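Local structure of glucose 1-dehydrogenase (Haloferax mediterranei, 2B5W) at residues 26-31 with 67-72; 54-59 with 119-124; 145-150 with 349-354; 215-220 with 321-326. The protein catalyses the NAD(P)+-dependent, zinc-dependent oxidation of D-glucose to gluconate, by way of the 1,5-lactone, and of several other aldoses, preferring NADP+ as electron acceptor. The protein carries 1 engineered substitution. All blocks are in the same frame, centred on the assembly; numbering follows the deposited sequence.

Contact 1: 26-31 with 67-72; sequences GEALVR and GVVVDP
R31 leaves its strand with CG trans to the backbone N (chi1 178°) and then bends at chi3 (43°), while V68 turns CG1 into the gap between its own N and carbonyl carbon (chi1 53°). The two side chains therefore run side by side, and V68 CG1 sits over the centre of one guanidinium face, 3.4 Å from R31 NH1. V70 comes in at about a right angle to the arginine, its CG1 3.6 Å from R31 CB, so two valine methyls meet the arginine, one at its guanidinium and one near CB, while R31 NH2 is held further out by T356 O and S355 OG. The other methyl of V70, CG2, packs 3.7 Å from L29 CD2.

The backbones form an antiparallel ladder interrupted by a classic beta bulge: V70 and D71 both face L29. L29 O is gripped twice, by V70 N at 2.9 Å and by D71 N at 3.2 Å, and L29 N returns a bond to D71 O. Beyond the bulge R31 and V68 make a regular hydrogen-bonded pair, with R31 N 2.8 Å from V68 O and V68 N 2.9 Å from R31 O. L29, R31, V68 and D71 share one face of the sheet; V30 and V69 look out on the other.

Strand 27-37 is sandwiched here in the GroES-like domain: strand 127-131 bonds to its other edge through A28 and V30, strand 82-85 continues the sheet beyond 64-71, and L135 of strand 135-137 packs against A28 and V30.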
loop_
_atom_site.group_PDB
_atom_site.type_symbol
_atom_site.label_atom_id
_atom_site.label_comp_id
_atom_site.label_asym_id
_atom_site.label_seq_id
_atom_site.Cartn_x
_atom_site.Cartn_y
_atom_site.Cartn_z
ATOM N N GLY A 26 4.710 -35.638 -14.064
ATOM C CA GLY A 26 5.180 -34.316 -13.693
ATOM C C GLY A 26 5.476 -34.182 -12.206
ATOM O O GLY A 26 5.908 -33.112 -11.798
ATOM N N GLU A 27 5.233 -35.237 -11.439
ATOM C CA GLU A 27 5.468 -35.252 -9.984
ATOM C C GLU A 27 6.660 -36.145 -9.602
ATOM O O GLU A 27 6.908 -37.201 -10.193
ATOM C CB GLU A 27 4.236 -35.781 -9.231
ATOM C CG GLU A 27 2.936 -35.029 -9.473
ATOM C CD GLU A 27 1.793 -35.500 -8.587
ATOM O OE1 GLU A 27 1.764 -36.692 -8.184
ATOM O OE2 GLU A 27 0.936 -34.638 -8.271
ATOM N N ALA A 28 7.342 -35.784 -8.509
ATOM C CA ALA A 28 8.296 -36.656 -7.860
ATOM C C ALA A 28 7.778 -37.164 -6.513
ATOM O O ALA A 28 6.921 -36.556 -5.879
ATOM C CB ALA A 28 9.593 -35.926 -7.621
ATOM N N LEU A 29 8.296 -38.305 -6.112
ATOM C CA LEU A 29 8.114 -38.851 -4.760
ATOM C C LEU A 29 9.268 -38.416 -3.867
ATOM O O LEU A 29 10.435 -38.572 -4.203
ATOM C CB LEU A 29 8.027 -40.377 -4.769
ATOM C CG LEU A 29 7.795 -41.049 -3.434
ATOM C CD1 LEU A 29 6.403 -40.750 -2.930
ATOM C CD2 LEU A 29 8.022 -42.559 -3.531
ATOM N N VAL A 30 8.903 -37.873 -2.716
ATOM C CA VAL A 30 9.824 -37.285 -1.756
ATOM C C VAL A 30 9.694 -38.025 -0.426
ATOM O O VAL A 30 8.587 -38.241 0.086
ATOM C CB VAL A 30 9.477 -35.799 -1.545
ATOM C CG1 VAL A 30 10.510 -35.153 -0.559
ATOM C CG2 VAL A 30 9.355 -35.026 -2.875
ATOM N N ARG A 31 10.829 -38.351 0.187
ATOM C CA ARG A 31 10.868 -38.823 1.555
ATOM C C ARG A 31 11.014 -37.627 2.472
ATOM O O ARG A 31 11.991 -36.887 2.383
ATOM C CB ARG A 31 12.028 -39.791 1.780
ATOM C CG ARG A 31 12.149 -40.267 3.189
ATOM C CD ARG A 31 13.148 -41.431 3.384
ATOM N NE ARG A 31 14.434 -41.323 2.671
ATOM C CZ ARG A 31 15.518 -40.742 3.130
ATOM N NH1 ARG A 31 16.631 -40.801 2.421
ATOM N NH2 ARG A 31 15.526 -40.100 4.278
ATOM N N GLY A 67 12.529 -32.377 2.273
ATOM C CA GLY A 67 12.647 -33.784 2.025
ATOM C C GLY A 67 13.707 -34.090 1.000
ATOM O O GLY A 67 14.362 -33.161 0.510
ATOM N N VAL A 68 13.871 -35.382 0.731
ATOM C CA VAL A 68 14.843 -35.866 -0.244
ATOM C C VAL A 68 14.040 -36.593 -1.353
ATOM O O VAL A 68 13.167 -37.409 -1.081
ATOM C CB VAL A 68 15.938 -36.723 0.427
ATOM C CG1 VAL A 68 15.379 -37.827 1.241
ATOM C CG2 VAL A 68 16.897 -37.295 -0.608
ATOM N N VAL A 69 14.357 -36.295 -2.613
ATOM C CA VAL A 69 13.692 -36.929 -3.741
ATOM C C VAL A 69 14.168 -38.370 -3.769
ATOM O O VAL A 69 15.377 -38.642 -3.757
ATOM C CB VAL A 69 14.043 -36.242 -5.086
ATOM C CG1 VAL A 69 13.490 -37.082 -6.283
ATOM C CG2 VAL A 69 13.497 -34.836 -5.127
ATOM N N VAL A 70 13.210 -39.299 -3.751
ATOM C CA VAL A 70 13.517 -40.726 -3.765
ATOM C C VAL A 70 13.115 -41.356 -5.111
ATOM O O VAL A 70 13.701 -42.357 -5.512
ATOM C CB VAL A 70 12.939 -41.511 -2.564
ATOM C CG1 VAL A 70 13.590 -41.049 -1.258
ATOM C CG2 VAL A 70 11.424 -41.386 -2.486
ATOM N N ASP A 71 12.148 -40.759 -5.811
ATOM C CA ASP A 71 11.789 -41.171 -7.175
ATOM C C ASP A 71 11.488 -39.930 -8.009
ATOM O O ASP A 71 10.426 -39.323 -7.875
ATOM C CB ASP A 71 10.587 -42.115 -7.176
ATOM C CG ASP A 71 10.196 -42.589 -8.584
ATOM O OD1 ASP A 71 10.906 -42.276 -9.563
ATOM O OD2 ASP A 71 9.175 -43.284 -8.788
ATOM N N PRO A 72 12.413 -39.522 -8.885
ATOM C CA PRO A 72 12.172 -38.361 -9.754
ATOM C C PRO A 72 11.142 -38.567 -10.872
ATOM O O PRO A 72 10.738 -37.587 -11.484
ATOM C CB PRO A 72 13.562 -38.058 -10.338
ATOM C CG PRO A 72 14.291 -39.267 -10.231
ATOM C CD PRO A 72 13.765 -40.072 -9.056
#

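Contact 2: 54-59 with 119-124; sequences EGEDHL and GAHGYM
E56 OE1 accepts a hydrogen bond from H121 NE2, 2.8 Å away and almost straight (176°). The oxygen lies in the plane of the imidazole, but the carboxylate is turned steeply against the ring, so that NE2 meets OE1 from above the carboxylate plane. On the other side of the same ring, H121 ND1 accepts from the backbone N of V60, the residue just beyond 54-59. Both ring nitrogens are thus engaged, which fixes the rotation of the imidazole and is consistent with a proton on NE2 alone.

H58 crosses H121 at about a right angle; the ring planes are 14° apart, but the rings are slid so far that they barely overlap, and the nearest atoms are H58 NE2 and H121 CE1 at 3.2 Å. A chi1 of 68° brings the H58 ring to where D57 OD1 can accept from H58 ND1 at 2.9 Å; H58 NE2 is paired with K18 NZ. Two His-carboxylate pairs, E56-H121 and D57-H58, thus lie next to each other at the surface. On the inner side L59 turns CD1 to A120 O, 3.4 Å away, and L59 CA reaches the H121 ring at its edge.

The contact ties two surface segments of the GroES-like domain, the loop leading into strand 58-60 and the residues just after the short strand 119-120; the A120 side chain is about 7 Å from that of the substrate-binding E114. L59 bonds to V6 of strand 2-7, and A120 packs on F113 and R115 of strand 113-115.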
loop_
_atom_site.group_PDB
_atom_site.type_symbol
_atom_site.label_atom_id
_atom_site.label_comp_id
_atom_site.label_asym_id
_atom_site.label_seq_id
_atom_site.Cartn_x
_atom_site.Cartn_y
_atom_site.Cartn_z
ATOM N N GLU A 54 -11.943 -32.719 0.445
ATOM C CA GLU A 54 -13.241 -33.274 0.039
ATOM C C GLU A 54 -13.380 -34.756 0.366
ATOM O O GLU A 54 -12.647 -35.589 -0.178
ATOM C CB GLU A 54 -13.424 -33.113 -1.479
ATOM C CG GLU A 54 -14.862 -33.028 -1.951
ATOM C CD GLU A 54 -15.783 -32.354 -0.942
ATOM O OE1 GLU A 54 -15.940 -32.852 0.202
ATOM O OE2 GLU A 54 -16.366 -31.318 -1.307
ATOM N N GLY A 55 -14.358 -35.076 1.214
ATOM C CA GLY A 55 -14.796 -36.448 1.407
ATOM C C GLY A 55 -13.887 -37.275 2.289
ATOM O O GLY A 55 -14.006 -38.505 2.333
ATOM N N GLU A 56 -12.986 -36.600 2.999
ATOM C CA GLU A 56 -12.026 -37.273 3.863
ATOM C C GLU A 56 -12.252 -36.910 5.310
ATOM O O GLU A 56 -12.799 -35.855 5.629
ATOM C CB GLU A 56 -10.604 -36.937 3.420
ATOM C CG GLU A 56 -10.364 -37.419 2.000
ATOM C CD GLU A 56 -8.911 -37.571 1.645
ATOM O OE1 GLU A 56 -8.171 -38.250 2.412
ATOM O OE2 GLU A 56 -8.520 -37.030 0.576
ATOM N N ASP A 57 -11.830 -37.813 6.193
ATOM C CA ASP A 57 -12.160 -37.717 7.610
ATOM C C ASP A 57 -11.023 -37.177 8.471
ATOM O O ASP A 57 -11.082 -37.246 9.705
ATOM C CB ASP A 57 -12.633 -39.084 8.159
ATOM C CG ASP A 57 -11.534 -40.150 8.192
ATOM O OD1 ASP A 57 -10.343 -39.870 7.938
ATOM O OD2 ASP A 57 -11.791 -41.335 8.476
ATOM N N HIS A 58 -10.024 -36.594 7.816
ATOM C CA HIS A 58 -8.873 -36.040 8.519
ATOM C C HIS A 58 -8.172 -35.047 7.602
ATOM O O HIS A 58 -8.469 -34.986 6.402
ATOM C CB HIS A 58 -7.907 -37.171 8.896
ATOM C CG HIS A 58 -7.230 -37.807 7.718
ATOM N ND1 HIS A 58 -7.832 -38.765 6.930
ATOM C CD2 HIS A 58 -6.015 -37.576 7.154
ATOM C CE1 HIS A 58 -7.012 -39.115 5.956
ATOM N NE2 HIS A 58 -5.896 -38.415 6.077
ATOM N N LEU A 59 -7.233 -34.312 8.183
ATOM C CA LEU A 59 -6.330 -33.468 7.432
ATOM C C LEU A 59 -4.913 -33.741 7.951
ATOM O O LEU A 59 -4.632 -33.539 9.125
ATOM C CB LEU A 59 -6.675 -32.004 7.642
ATOM C CG LEU A 59 -5.668 -30.991 7.065
ATOM C CD1 LEU A 59 -5.643 -31.088 5.564
ATOM C CD2 LEU A 59 -6.045 -29.620 7.495
ATOM N N GLY A 119 -8.077 -27.778 2.266
ATOM C CA GLY A 119 -8.448 -28.514 1.082
ATOM C C GLY A 119 -7.538 -29.623 0.606
ATOM O O GLY A 119 -7.920 -30.406 -0.275
ATOM N N ALA A 120 -6.332 -29.727 1.193
ATOM C CA ALA A 120 -5.350 -30.688 0.714
ATOM C C ALA A 120 -4.452 -31.096 1.883
ATOM O O ALA A 120 -4.048 -30.271 2.682
ATOM C CB ALA A 120 -4.519 -30.118 -0.428
ATOM N N HIS A 121 -4.170 -32.378 1.974
ATOM C CA HIS A 121 -3.275 -32.912 2.984
ATOM C C HIS A 121 -1.893 -32.283 2.878
ATOM O O HIS A 121 -1.428 -31.975 1.793
ATOM C CB HIS A 121 -3.122 -34.409 2.829
ATOM C CG HIS A 121 -4.380 -35.149 3.120
ATOM N ND1 HIS A 121 -5.054 -34.993 4.304
ATOM C CD2 HIS A 121 -5.099 -36.019 2.371
ATOM C CE1 HIS A 121 -6.140 -35.757 4.282
ATOM N NE2 HIS A 121 -6.192 -36.381 3.124
ATOM N N GLY A 122 -1.291 -32.138 4.044
ATOM C CA GLY A 122 0.022 -31.530 4.192
ATOM C C GLY A 122 1.144 -32.540 4.056
ATOM O O GLY A 122 1.006 -33.578 3.392
ATOM N N TYR A 123 2.265 -32.232 4.723
ATOM C CA TYR A 123 3.520 -32.902 4.517
ATOM C C TYR A 123 4.020 -33.745 5.702
ATOM O O TYR A 123 5.066 -34.392 5.577
ATOM C CB TYR A 123 4.603 -31.872 4.158
ATOM C CG TYR A 123 4.268 -31.064 2.921
ATOM C CD1 TYR A 123 4.046 -31.695 1.706
ATOM C CD2 TYR A 123 4.164 -29.670 2.960
ATOM C CE1 TYR A 123 3.726 -30.973 0.578
ATOM C CE2 TYR A 123 3.832 -28.962 1.852
ATOM C CZ TYR A 123 3.614 -29.612 0.660
ATOM O OH TYR A 123 3.284 -28.923 -0.491
ATOM N N MET A 124 3.267 -33.769 6.809
ATOM C CA MET A 124 3.659 -34.558 7.970
ATOM C C MET A 124 3.314 -36.031 7.759
ATOM O O MET A 124 2.444 -36.587 8.433
ATOM C CB MET A 124 3.015 -34.043 9.258
ATOM C CG MET A 124 3.609 -32.762 9.716
ATOM S SD MET A 124 2.920 -32.207 11.270
ATOM C CE MET A 124 3.912 -30.709 11.496
#

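Contact 3: 145-150 with 349-354; sequences LGFLIE and KTAIEF
The CH-pi contact between A351 and F147 is the centre of this buried junction. A351 CB stands 3.6 Å from the centroid of the F147 ring and only 4° off its normal, so the methyl carbon sits over the middle of the face, at nearly equal distance from all six ring carbons. F147 presents that face because its chi1 of 62° lifts the ring from the 3-10 turn toward the strand.

Aliphatic contacts come from K349. Its chain kinks at chi2 (70°) and runs antiparallel to both the F147 and L148 side chains: K349 CG lies at the edge of the F147 ring, 4.2 Å from F147 CE1, and 4.1 Å from L148 CD2.

In the zinc-containing alcohol dehydrogenase family the catalytic domain packs against the Rossmann nucleotide-binding domain, with the active site in the cleft between them. Here strand 349-353 has returned to the sheet of strand 27-37, while the 3-10 turn 146-148 leads into helix 149-164, whose first turn holds E150, a binding residue for substrate and for the catalytic zinc.

The polar interactions lie beyond the hydrophobic part. K349 NZ makes a salt bridge to E64, which coordinates the zinc, and a hydrogen bond to V37 O; the nearest atom of the K349 side chain is about 5 Å from the bound zinc. Within the turn, L148 N bonds to L145 O at 2.9 Å and I149 N to G146 O at 3.1 Å.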
loop_
_atom_site.group_PDB
_atom_site.type_symbol
_atom_site.label_atom_id
_atom_site.label_comp_id
_atom_site.label_asym_id
_atom_site.label_seq_id
_atom_site.Cartn_x
_atom_site.Cartn_y
_atom_site.Cartn_z
ATOM N N LEU A 145 17.846 -27.618 8.608
ATOM C CA LEU A 145 16.934 -26.549 8.973
ATOM C C LEU A 145 16.063 -26.128 7.787
ATOM O O LEU A 145 15.500 -25.003 7.765
ATOM C CB LEU A 145 17.677 -25.372 9.555
ATOM C CG LEU A 145 18.464 -25.668 10.813
ATOM C CD1 LEU A 145 19.136 -24.368 11.306
ATOM C CD2 LEU A 145 17.557 -26.278 11.908
ATOM N N GLY A 146 15.820 -27.075 6.883
ATOM C CA GLY A 146 15.124 -26.740 5.633
ATOM C C GLY A 146 13.663 -26.387 5.812
ATOM O O GLY A 146 13.048 -25.750 4.913
ATOM N N PHE A 147 13.081 -26.794 6.934
ATOM C CA PHE A 147 11.747 -26.382 7.315
ATOM C C PHE A 147 11.606 -24.885 7.564
ATOM O O PHE A 147 10.503 -24.438 7.773
ATOM C CB PHE A 147 11.256 -27.205 8.517
ATOM C CG PHE A 147 12.088 -27.024 9.749
ATOM C CD1 PHE A 147 11.815 -26.001 10.665
ATOM C CD2 PHE A 147 13.154 -27.875 10.022
ATOM C CE1 PHE A 147 12.623 -25.845 11.776
ATOM C CE2 PHE A 147 13.933 -27.702 11.101
ATOM C CZ PHE A 147 13.682 -26.716 11.993
ATOM N N LEU A 148 12.713 -24.141 7.608
ATOM C CA LEU A 148 12.668 -22.706 7.799
ATOM C C LEU A 148 12.565 -21.977 6.466
ATOM O O LEU A 148 12.252 -20.786 6.446
ATOM C CB LEU A 148 13.904 -22.193 8.520
ATOM C CG LEU A 148 14.068 -22.633 9.975
ATOM C CD1 LEU A 148 15.331 -22.020 10.533
ATOM C CD2 LEU A 148 12.881 -22.262 10.780
ATOM N N ILE A 149 12.797 -22.677 5.362
ATOM C CA ILE A 149 12.742 -22.015 4.021
ATOM C C ILE A 149 11.318 -21.508 3.739
ATOM O O ILE A 149 11.148 -20.373 3.283
ATOM C CB ILE A 149 13.245 -22.963 2.944
ATOM C CG1 ILE A 149 14.708 -23.308 3.139
ATOM C CG2 ILE A 149 12.950 -22.423 1.562
ATOM C CD1 ILE A 149 15.621 -22.095 3.185
ATOM N N GLU A 150 10.269 -22.286 4.021
ATOM C CA GLU A 150 8.939 -21.757 3.797
ATOM C C GLU A 150 8.613 -20.520 4.628
ATOM O O GLU A 150 8.162 -19.516 4.082
ATOM C CB GLU A 150 7.852 -22.867 3.932
ATOM C CG GLU A 150 6.478 -22.457 3.393
ATOM C CD GLU A 150 5.616 -21.714 4.370
ATOM O OE1 GLU A 150 6.005 -21.622 5.564
ATOM O OE2 GLU A 150 4.535 -21.179 3.982
ATOM N N LYS A 349 10.294 -22.074 17.852
ATOM C CA LYS A 349 10.094 -22.848 16.642
ATOM C C LYS A 349 10.439 -24.316 16.854
ATOM O O LYS A 349 11.497 -24.617 17.375
ATOM C CB LYS A 349 10.991 -22.311 15.527
ATOM C CG LYS A 349 10.820 -23.000 14.215
ATOM C CD LYS A 349 9.451 -22.626 13.660
ATOM C CE LYS A 349 9.200 -23.167 12.318
ATOM N NZ LYS A 349 7.837 -22.739 11.937
ATOM N N THR A 350 9.556 -25.191 16.397
ATOM C CA THR A 350 9.742 -26.634 16.500
ATOM C C THR A 350 9.546 -27.279 15.171
ATOM O O THR A 350 8.994 -26.677 14.263
ATOM C CB THR A 350 8.749 -27.260 17.457
ATOM O OG1 THR A 350 7.417 -27.054 16.972
ATOM C CG2 THR A 350 8.785 -26.616 18.857
ATOM N N ALA A 351 10.013 -28.504 15.067
ATOM C CA ALA A 351 9.792 -29.337 13.911
ATOM C C ALA A 351 9.717 -30.784 14.351
ATOM O O ALA A 351 10.162 -31.125 15.433
ATOM C CB ALA A 351 10.917 -29.183 12.894
ATOM N N ILE A 352 9.173 -31.620 13.472
ATOM C CA ILE A 352 9.155 -33.065 13.614
ATOM C C ILE A 352 10.051 -33.682 12.559
ATOM O O ILE A 352 9.938 -33.372 11.383
ATOM C CB ILE A 352 7.736 -33.612 13.457
ATOM C CG1 ILE A 352 6.838 -33.002 14.550
ATOM C CG2 ILE A 352 7.744 -35.152 13.548
ATOM C CD1 ILE A 352 5.349 -33.154 14.303
ATOM N N GLU A 353 10.922 -34.579 12.990
ATOM C CA GLU A 353 11.830 -35.292 12.123
ATOM C C GLU A 353 11.251 -36.659 11.787
ATOM O O GLU A 353 11.097 -37.503 12.676
ATOM C CB GLU A 353 13.195 -35.451 12.780
ATOM C CG GLU A 353 14.197 -36.199 11.901
ATOM C CD GLU A 353 15.586 -36.085 12.417
ATOM O OE1 GLU A 353 15.956 -36.893 13.282
ATOM O OE2 GLU A 353 16.315 -35.211 11.915
ATOM N N PHE A 354 10.982 -36.867 10.521
ATOM C CA PHE A 354 10.517 -38.146 9.976
ATOM C C PHE A 354 11.639 -39.100 9.574
ATOM O O PHE A 354 11.501 -40.331 9.663
ATOM C CB PHE A 354 9.575 -37.904 8.795
ATOM C CG PHE A 354 8.234 -37.402 9.218
ATOM C CD1 PHE A 354 8.058 -36.080 9.578
ATOM C CD2 PHE A 354 7.154 -38.261 9.291
ATOM C CE1 PHE A 354 6.820 -35.627 10.017
ATOM C CE2 PHE A 354 5.916 -37.795 9.738
ATOM C CZ PHE A 354 5.775 -36.493 10.102
#

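Contact 4: 215-220 with 321-326; sequences IDIIEE and KWFLED
W322 and E220 make the closest meeting of the two helices: E220 CB is 3.3 Å from W322 CH2, and E220 CG lies over the six-membered ring, 3.5 Å from its centroid and 12° off the normal, a CH-pi contact. A chi1 of 74° swings the indole into this place. Its other face is backed by CB of the adjacent F323, so the ring is clasped from both sides, and the carbonyl oxygen of I217 comes to its edge, 3.7 Å from W322 CH2.

Deeper in, I217 packs against F323 and D326. I217 CG2 touches the edge of the F323 ring, 3.7 Å from F323 CE1, and I217 CD1 is 3.8 Å from D326 O.

The outer side is looser. E220 and D326 are both exposed; their carboxylates, like in charge, stay 6.8 Å apart between E220 OE1 and D326 OD2. The helices run nearly antiparallel (171°) with their axes 10.9 Å apart, a spacing bridged by the large side chains rather than by close backbones.

Both helices belong to the nucleotide-binding half; helix 213-220 connects strands 201-206 and 224-227 of its parallel sheet. Helix 183-194 packs against both, with L186 and L189 against I218 and L187 and A190 against F323, and Y225 of strand 224-227 packs on I215 and I218.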
loop_
_atom_site.group_PDB
_atom_site.type_symbol
_atom_site.label_atom_id
_atom_site.label_comp_id
_atom_site.label_asym_id
_atom_site.label_seq_id
_atom_site.Cartn_x
_atom_site.Cartn_y
_atom_site.Cartn_z
ATOM N N ILE A 215 12.567 -12.332 24.178
ATOM C CA ILE A 215 13.247 -11.095 24.523
ATOM C C ILE A 215 14.757 -11.243 24.339
ATOM O O ILE A 215 15.455 -10.365 23.827
ATOM C CB ILE A 215 12.923 -10.683 25.984
ATOM C CG1 ILE A 215 11.414 -10.448 26.138
ATOM C CG2 ILE A 215 13.719 -9.412 26.352
ATOM C CD1 ILE A 215 10.951 -10.005 27.592
ATOM N N ASP A 216 15.282 -12.386 24.773
ATOM C CA ASP A 216 16.675 -12.595 24.680
ATOM C C ASP A 216 17.127 -12.582 23.205
ATOM O O ASP A 216 18.134 -12.014 22.879
ATOM C CB ASP A 216 17.063 -13.926 25.300
ATOM C CG ASP A 216 16.949 -13.967 26.817
ATOM O OD1 ASP A 216 16.840 -12.897 27.441
ATOM O OD2 ASP A 216 16.968 -15.087 27.404
ATOM N N ILE A 217 16.336 -13.217 22.313
ATOM C CA ILE A 217 16.703 -13.218 20.890
ATOM C C ILE A 217 16.651 -11.810 20.326
ATOM O O ILE A 217 17.551 -11.353 19.632
ATOM C CB ILE A 217 15.764 -14.163 20.099
ATOM C CG1 ILE A 217 16.215 -15.601 20.275
ATOM C CG2 ILE A 217 15.791 -13.793 18.597
ATOM C CD1 ILE A 217 15.223 -16.622 19.759
ATOM N N ILE A 218 15.596 -11.085 20.634
ATOM C CA ILE A 218 15.474 -9.705 20.182
ATOM C C ILE A 218 16.690 -8.883 20.589
ATOM O O ILE A 218 17.276 -8.211 19.795
ATOM C CB ILE A 218 14.205 -9.076 20.768
ATOM C CG1 ILE A 218 12.959 -9.685 20.142
ATOM C CG2 ILE A 218 14.191 -7.554 20.553
ATOM C CD1 ILE A 218 11.692 -9.493 20.944
ATOM N N GLU A 219 17.073 -8.965 21.857
ATOM C CA GLU A 219 18.181 -8.163 22.357
ATOM C C GLU A 219 19.549 -8.607 21.830
ATOM O O GLU A 219 20.433 -7.788 21.613
ATOM C CB GLU A 219 18.106 -8.108 23.898
ATOM C CG GLU A 219 16.880 -7.314 24.312
ATOM C CD GLU A 219 16.780 -7.028 25.818
ATOM O OE1 GLU A 219 17.242 -7.868 26.603
ATOM O OE2 GLU A 219 16.189 -5.992 26.199
ATOM N N GLU A 220 19.717 -9.910 21.640
ATOM C CA GLU A 220 20.954 -10.472 21.114
ATOM C C GLU A 220 21.168 -10.081 19.651
ATOM O O GLU A 220 22.301 -9.886 19.210
ATOM C CB GLU A 220 21.013 -11.969 21.350
ATOM C CG GLU A 220 22.378 -12.578 21.098
ATOM C CD GLU A 220 23.394 -12.215 22.172
ATOM O OE1 GLU A 220 22.994 -11.872 23.307
ATOM O OE2 GLU A 220 24.597 -12.267 21.858
ATOM N N LYS A 321 24.543 -17.953 13.148
ATOM C CA LYS A 321 24.386 -19.344 13.581
ATOM C C LYS A 321 23.754 -19.394 14.952
ATOM O O LYS A 321 22.911 -20.246 15.198
ATOM C CB LYS A 321 25.727 -20.067 13.645
ATOM C CG LYS A 321 26.051 -20.700 12.323
ATOM C CD LYS A 321 26.298 -19.654 11.261
ATOM C CE LYS A 321 26.745 -20.259 9.945
ATOM N NZ LYS A 321 26.622 -19.318 8.813
ATOM N N TRP A 322 24.105 -18.453 15.849
ATOM C CA TRP A 322 23.511 -18.457 17.193
ATOM C C TRP A 322 22.013 -18.272 17.095
ATOM O O TRP A 322 21.300 -18.785 17.923
ATOM C CB TRP A 322 24.091 -17.367 18.149
ATOM C CG TRP A 322 23.625 -15.979 17.824
ATOM C CD1 TRP A 322 24.270 -15.068 17.033
ATOM C CD2 TRP A 322 22.378 -15.351 18.216
ATOM N NE1 TRP A 322 23.518 -13.927 16.928
ATOM C CE2 TRP A 322 22.354 -14.062 17.641
ATOM C CE3 TRP A 322 21.296 -15.751 18.985
ATOM C CZ2 TRP A 322 21.282 -13.193 17.790
ATOM C CZ3 TRP A 322 20.231 -14.877 19.159
ATOM C CH2 TRP A 322 20.231 -13.613 18.565
ATOM N N PHE A 323 21.558 -17.471 16.134
ATOM C CA PHE A 323 20.149 -17.124 16.024
ATOM C C PHE A 323 19.356 -18.346 15.590
ATOM O O PHE A 323 18.312 -18.625 16.157
ATOM C CB PHE A 323 19.943 -15.949 15.063
ATOM C CG PHE A 323 18.519 -15.773 14.658
ATOM C CD1 PHE A 323 17.603 -15.146 15.487
ATOM C CD2 PHE A 323 18.061 -16.347 13.487
ATOM C CE1 PHE A 323 16.275 -15.027 15.116
ATOM C CE2 PHE A 323 16.759 -16.267 13.137
ATOM C CZ PHE A 323 15.839 -15.611 13.925
ATOM N N LEU A 324 19.846 -19.040 14.573
ATOM C CA LEU A 324 19.209 -20.291 14.155
ATOM C C LEU A 324 19.199 -21.326 15.306
ATOM O O LEU A 324 18.232 -22.078 15.447
ATOM C CB LEU A 324 19.878 -20.855 12.908
ATOM C CG LEU A 324 19.765 -19.975 11.673
ATOM C CD1 LEU A 324 20.622 -20.551 10.576
ATOM C CD2 LEU A 324 18.345 -19.830 11.206
ATOM N N GLU A 325 20.256 -21.366 16.123
ATOM C CA GLU A 325 20.304 -22.273 17.267
ATOM C C GLU A 325 19.237 -21.898 18.302
ATOM O O GLU A 325 18.524 -22.760 18.796
ATOM C CB GLU A 325 21.705 -22.251 17.899
ATOM C CG GLU A 325 22.816 -22.829 17.024
ATOM C CD GLU A 325 24.204 -22.704 17.649
ATOM O OE1 GLU A 325 24.398 -21.900 18.589
ATOM O OE2 GLU A 325 25.117 -23.418 17.193
ATOM N N ASP A 326 19.080 -20.603 18.588
ATOM C CA ASP A 326 18.164 -20.170 19.641
ATOM C C ASP A 326 16.700 -20.160 19.205
ATOM O O ASP A 326 15.770 -20.355 19.998
ATOM C CB ASP A 326 18.574 -18.816 20.210
ATOM C CG ASP A 326 19.902 -18.854 20.968
ATOM O OD1 ASP A 326 20.483 -19.937 21.198
ATOM O OD2 ASP A 326 20.428 -17.814 21.382
#

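How the contacts relate
From the N terminus, strand 27-37 opens contact 1, and segment 54-59 opens contact 2 before 67-72 closes the first loop; 119-124 then closes the second, so the two cross within the GroES-like domain without touching. Contact 3 opens at 145-150 and closes only at 349-354, and contact 4 (215-220 with 321-326) nests inside that long loop, in the nucleotide-binding half. Strand 349-353 brings the chain back to strand 27-37, so contacts 1 and 3 reach one sheet. M124 packs on F354 and I352, linking contacts 2 and 3, while L324 packs on L145 and L148, linking contacts 3 and 4: contact 3 thus stands between the two domains.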